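Local coordinates for protein congerin-2 (PDB 1IS5) that binds beta-galactosides as a homodimeric galectin of the conger eel, although its physiological function is not yet known, at residues E36-I41 with F118-L123. Numbering follows the deposited sequence.
Sequences ESTDSI and FNLIYL
The Y122 ring takes T38 CG2 over one face, 4.0 Å from CE2, and has the carbonyl oxygen of S37 at its edge, while I41 CD1 approaches obliquely and comes within 3.2 Å of Y122 OH. The ring thus packs on T38 and I41, and its hydroxyl adds little. Y122 CG sits between its backbone N and carbonyl carbon (chi1 72°), which carries OH to T38 O at 3.4 Å, a weak hydrogen bond at most. The second ring, F118, receives E36 OE1 in its plane, 3.4 Å from CE1, with carboxylate and ring planes 64° apart. Between the rings, L120 CD2 lies 3.4 Å from S37 C. The turn holds its own shape: S37 to S40 is a type I beta turn, and S40 O accepts from both E36 N and S37 N, a classic bulge. It joins strands 29-34 and 40-48 of the galectin sandwich, the former pairing with 117-125. I41 also lies near W69 of the predicted galactoside site. Chemically, the contact rests mainly on van der Waals packing against the turn; the F118 edge probably compensates E36 only modestly, and nearby D115 could raise the pKa of one acid.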
loop_
_atom_site.group_PDB
_atom_site.type_symbol
_atom_site.label_atom_id
_atom_site.label_comp_id
_atom_site.label_asym_id
_atom_site.label_seq_id
_atom_site.Cartn_x
_atom_site.Cartn_y
_atom_site.Cartn_z
ATOM N N GLU A 36 -0.581 13.922 2.694
ATOM C CA GLU A 36 -0.057 14.295 1.417
ATOM C C GLU A 36 1.428 13.995 1.432
ATOM O O GLU A 36 1.956 13.643 0.382
ATOM C CB GLU A 36 -0.419 15.801 1.233
ATOM C CG GLU A 36 -1.927 16.340 1.551
ATOM C CD GLU A 36 -2.658 16.691 2.934
ATOM O OE1 GLU A 36 -3.886 16.804 2.850
ATOM O OE2 GLU A 36 -2.108 16.886 4.055
ATOM N N SER A 37 2.167 14.018 2.546
ATOM C CA SER A 37 3.600 13.827 2.540
ATOM C C SER A 37 4.050 13.555 3.980
ATOM O O SER A 37 3.189 13.659 4.853
ATOM C CB SER A 37 4.298 15.115 1.973
ATOM O OG SER A 37 4.209 16.318 2.741
ATOM N N THR A 38 5.298 13.266 4.375
ATOM C CA THR A 38 5.533 13.090 5.804
ATOM C C THR A 38 5.440 14.426 6.553
ATOM O O THR A 38 5.285 14.417 7.772
ATOM C CB THR A 38 6.930 12.374 6.060
ATOM O OG1 THR A 38 7.989 13.170 5.556
ATOM C CG2 THR A 38 6.972 11.001 5.380
ATOM N N ASP A 39 5.462 15.599 5.901
ATOM C CA ASP A 39 5.348 16.905 6.543
ATOM C C ASP A 39 3.962 17.507 6.345
ATOM O O ASP A 39 3.741 18.680 6.661
ATOM C CB ASP A 39 6.417 17.914 5.960
ATOM C CG ASP A 39 6.588 19.310 6.660
ATOM O OD1 ASP A 39 7.144 20.239 6.040
ATOM O OD2 ASP A 39 6.165 19.511 7.816
ATOM N N SER A 40 2.993 16.779 5.814
ATOM C CA SER A 40 1.723 17.365 5.507
ATOM C C SER A 40 0.765 16.219 5.751
ATOM O O SER A 40 0.614 15.319 4.917
ATOM C CB SER A 40 1.817 17.818 4.072
ATOM O OG SER A 40 0.583 18.398 3.699
ATOM N N ILE A 41 0.163 16.192 6.941
ATOM C CA ILE A 41 -0.679 15.086 7.388
ATOM C C ILE A 41 -2.045 15.653 7.751
ATOM O O ILE A 41 -2.191 16.516 8.634
ATOM C CB ILE A 41 0.016 14.385 8.622
ATOM C CG1 ILE A 41 1.435 13.871 8.238
ATOM C CG2 ILE A 41 -0.856 13.206 9.086
ATOM C CD1 ILE A 41 2.304 13.487 9.460
ATOM N N PHE A 118 -6.173 11.717 -0.650
ATOM C CA PHE A 118 -4.892 11.688 0.026
ATOM C C PHE A 118 -3.993 10.707 -0.697
ATOM O O PHE A 118 -4.421 9.639 -1.114
ATOM C CB PHE A 118 -5.043 11.227 1.474
ATOM C CG PHE A 118 -5.916 12.178 2.256
ATOM C CD1 PHE A 118 -5.459 13.486 2.517
ATOM C CD2 PHE A 118 -7.192 11.770 2.652
ATOM C CE1 PHE A 118 -6.294 14.394 3.167
ATOM C CE2 PHE A 118 -8.013 12.703 3.306
ATOM C CZ PHE A 118 -7.565 14.010 3.559
ATOM N N ASN A 119 -2.729 11.051 -0.876
ATOM C CA ASN A 119 -1.805 10.215 -1.601
ATOM C C ASN A 119 -0.761 9.552 -0.761
ATOM O O ASN A 119 0.137 8.916 -1.340
ATOM C CB ASN A 119 -1.071 11.011 -2.687
ATOM C CG ASN A 119 -2.031 11.289 -3.830
ATOM O OD1 ASN A 119 -2.557 10.418 -4.507
ATOM N ND2 ASN A 119 -2.420 12.544 -4.015
ATOM N N LEU A 120 -0.806 9.709 0.554
ATOM C CA LEU A 120 0.164 9.002 1.355
ATOM C C LEU A 120 -0.513 8.453 2.619
ATOM O O LEU A 120 -1.224 9.187 3.308
ATOM C CB LEU A 120 1.307 9.923 1.775
ATOM C CG LEU A 120 2.386 9.289 2.650
ATOM C CD1 LEU A 120 3.060 8.156 1.883
ATOM C CD2 LEU A 120 3.455 10.311 3.016
ATOM N N ILE A 121 -0.345 7.170 2.942
ATOM C CA ILE A 121 -0.829 6.616 4.207
ATOM C C ILE A 121 0.430 6.026 4.840
ATOM O O ILE A 121 1.113 5.295 4.138
ATOM C CB ILE A 121 -1.902 5.500 3.974
ATOM C CG1 ILE A 121 -3.156 6.092 3.396
ATOM C CG2 ILE A 121 -2.281 4.867 5.320
ATOM C CD1 ILE A 121 -3.575 5.439 2.107
ATOM N N TYR A 122 0.850 6.301 6.076
ATOM C CA TYR A 122 1.978 5.612 6.609
ATOM C C TYR A 122 1.841 5.410 8.109
ATOM O O TYR A 122 1.071 6.102 8.806
ATOM C CB TYR A 122 3.278 6.386 6.274
ATOM C CG TYR A 122 3.549 7.675 7.006
ATOM C CD1 TYR A 122 4.311 7.646 8.175
ATOM C CD2 TYR A 122 3.107 8.888 6.471
ATOM C CE1 TYR A 122 4.648 8.855 8.805
ATOM C CE2 TYR A 122 3.444 10.085 7.091
ATOM C CZ TYR A 122 4.219 10.058 8.257
ATOM O OH TYR A 122 4.571 11.234 8.893
ATOM N N LEU A 123 2.575 4.410 8.563
ATOM C CA LEU A 123 2.648 4.054 9.955
ATOM C C LEU A 123 4.037 4.427 10.404
ATOM O O LEU A 123 4.996 4.146 9.677
ATOM C CB LEU A 123 2.461 2.534 10.190
ATOM C CG LEU A 123 2.427 2.175 11.703
ATOM C CD1 LEU A 123 1.171 1.447 12.052
ATOM C CD2 LEU A 123 3.645 1.352 12.039
#